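Muscarinic toxin-like protein 3 homolog (Ophiophagus hannah, PDB 3HH7) probably blocks nicotinic acetylcholine receptors as a homodimeric three-finger neurotoxin of king cobra venom. Local coordinates at residues 29-33 and 34-38. Residues are numbered along the deposited sequence; the frame is centred on the assembly and turned at random.
Sequences WIDGR and EGRIE
W29 and R36 face each other near the tip of the beta hairpin formed by strands 23-31 and 34-42, the central finger of the three-finger toxin fold. Their backbones are a hydrogen-bonded antiparallel pair: W29 N donates to R36 O, and R36 N returns a 2.9 Å bond to W29 O. Beyond them I30 and G35 form a non-hydrogen-bonded pair, and D31 with E34 closes the hairpin through a type II' turn that has G32 and R33 at its corners. G32 takes the positive phi (74°) this turn requires. The two closing bonds differ: D31 N reaches E34 O at 2.8 Å, whereas E34 N approaches D31 O from well above its carbonyl plane, at 3.0 Å.

The indole leans across the neighbouring strand. With CG set between the backbone N and the carbonyl carbon (chi1 74°), the six-membered ring lies beside R36, whose CB sits over one face, 3.9 Å from the ring centroid, in a CH-pi contact. The guanidinium, turned 59° from the ring plane, is not stacked flat on it, although R36 NH1 comes to 4.0 Å from W29 CZ2. Farther along the strand, W29 CZ3 meets E38 CB at 3.5 Å. The E38 carboxylate stands nearly perpendicular to the indole, and its OE2 is hydrogen-bonded to Y25 OH.

D31, E34 and R36 project from the same face of the hairpin as W29. D31 OD2 lies 4.3 Å from R36 NH1, beyond salt-bridge distance. Between 29-33 and 34-38, four backbone hydrogen bonds and the packing of W29 on R36 and E38 make the close contacts. D31 OD2 and E34 OE1 are 5.2 Å apart, and the R36 charge, nearer D31, may ease their mutual repulsion.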
loop_
_atom_site.group_PDB
_atom_site.type_symbol
_atom_site.label_atom_id
_atom_site.label_comp_id
_atom_site.label_asym_id
_atom_site.label_seq_id
_atom_site.Cartn_x
_atom_site.Cartn_y
_atom_site.Cartn_z
ATOM N N TRP A 29 -3.648 -3.848 10.647
ATOM C CA TRP A 29 -2.862 -4.891 11.300
ATOM C C TRP A 29 -3.662 -5.602 12.398
ATOM O O TRP A 29 -4.801 -5.233 12.706
ATOM C CB TRP A 29 -1.547 -4.326 11.852
ATOM C CG TRP A 29 -1.714 -3.494 13.091
ATOM C CD1 TRP A 29 -1.495 -3.895 14.382
ATOM C CD2 TRP A 29 -2.100 -2.116 13.162
ATOM N NE1 TRP A 29 -1.746 -2.860 15.250
ATOM C CE2 TRP A 29 -2.116 -1.757 14.533
ATOM C CE3 TRP A 29 -2.449 -1.154 12.208
ATOM C CZ2 TRP A 29 -2.470 -0.475 14.973
ATOM C CZ3 TRP A 29 -2.801 0.128 12.647
ATOM C CH2 TRP A 29 -2.806 0.450 14.018
ATOM N N ILE A 30 -3.084 -6.659 12.948
ATOM C CA ILE A 30 -3.726 -7.392 14.040
ATOM C C ILE A 30 -2.883 -7.211 15.288
ATOM O O ILE A 30 -1.680 -7.476 15.262
ATOM C CB ILE A 30 -3.859 -8.908 13.706
ATOM C CG1 ILE A 30 -4.726 -9.124 12.465
ATOM C CG2 ILE A 30 -4.415 -9.691 14.906
ATOM C CD1 ILE A 30 -4.319 -10.355 11.645
ATOM N N ASP A 31 -3.520 -6.731 16.359
ATOM C CA ASP A 31 -2.907 -6.635 17.682
ATOM C C ASP A 31 -3.469 -7.762 18.544
ATOM O O ASP A 31 -4.596 -7.661 19.047
ATOM C CB ASP A 31 -3.225 -5.274 18.305
ATOM C CG ASP A 31 -2.615 -5.103 19.700
ATOM O OD1 ASP A 31 -1.856 -5.987 20.163
ATOM O OD2 ASP A 31 -2.899 -4.068 20.328
ATOM N N GLY A 32 -2.701 -8.838 18.699
ATOM C CA GLY A 32 -3.210 -10.047 19.371
ATOM C C GLY A 32 -4.185 -10.777 18.455
ATOM O O GLY A 32 -3.764 -11.541 17.579
ATOM N N ARG A 33 -5.486 -10.539 18.653
ATOM C CA ARG A 33 -6.543 -11.051 17.765
ATOM C C ARG A 33 -7.386 -9.908 17.197
ATOM O O ARG A 33 -8.265 -10.126 16.368
ATOM C CB ARG A 33 -7.447 -12.051 18.506
ATOM C CG ARG A 33 -6.736 -13.331 18.915
ATOM C CD ARG A 33 -7.475 -14.102 20.019
ATOM N NE ARG A 33 -8.742 -14.684 19.582
ATOM C CZ ARG A 33 -9.950 -14.273 19.952
ATOM N NH1 ARG A 33 -10.106 -13.245 20.774
ATOM N NH2 ARG A 33 -11.017 -14.896 19.485
ATOM N N GLU A 34 -7.098 -8.686 17.636
ATOM C CA GLU A 34 -7.949 -7.534 17.338
ATOM C C GLU A 34 -7.453 -6.751 16.134
ATOM O O GLU A 34 -6.314 -6.287 16.117
ATOM C CB GLU A 34 -7.972 -6.625 18.566
ATOM C CG GLU A 34 -8.806 -5.390 18.433
ATOM C CD GLU A 34 -8.829 -4.586 19.727
ATOM O OE1 GLU A 34 -8.016 -4.875 20.629
ATOM O OE2 GLU A 34 -9.673 -3.675 19.813
ATOM N N GLY A 35 -8.317 -6.594 15.135
ATOM C CA GLY A 35 -7.961 -5.830 13.950
ATOM C C GLY A 35 -7.985 -4.344 14.231
ATOM O O GLY A 35 -8.901 -3.836 14.902
ATOM N N ARG A 36 -6.977 -3.640 13.723
ATOM C CA ARG A 36 -6.931 -2.196 13.862
ATOM C C ARG A 36 -6.499 -1.563 12.565
ATOM O O ARG A 36 -5.787 -2.194 11.777
ATOM C CB ARG A 36 -6.002 -1.813 14.992
ATOM C CG ARG A 36 -6.530 -2.310 16.330
ATOM C CD ARG A 36 -5.694 -1.826 17.454
ATOM N NE ARG A 36 -5.909 -0.418 17.728
ATOM C CZ ARG A 36 -5.027 0.358 18.354
ATOM N NH1 ARG A 36 -3.856 -0.137 18.753
ATOM N NH2 ARG A 36 -5.312 1.631 18.570
ATOM N N ILE A 37 -6.967 -0.340 12.332
ATOM C CA ILE A 37 -6.619 0.414 11.130
ATOM C C ILE A 37 -6.137 1.785 11.551
ATOM O O ILE A 37 -6.747 2.420 12.409
ATOM C CB ILE A 37 -7.803 0.550 10.117
ATOM C CG1 ILE A 37 -8.295 -0.826 9.670
ATOM C CG2 ILE A 37 -7.365 1.312 8.857
ATOM C CD1 ILE A 37 -9.523 -0.758 8.783
ATOM N N GLU A 38 -5.003 2.197 10.993
ATOM C CA GLU A 38 -4.511 3.560 11.145
ATOM C C GLU A 38 -4.534 4.253 9.788
ATOM O O GLU A 38 -4.205 3.637 8.762
ATOM C CB GLU A 38 -3.092 3.532 11.688
ATOM C CG GLU A 38 -2.516 4.875 12.104
ATOM C CD GLU A 38 -1.133 4.718 12.700
ATOM O OE1 GLU A 38 -1.033 4.199 13.832
ATOM O OE2 GLU A 38 -0.140 5.084 12.036
#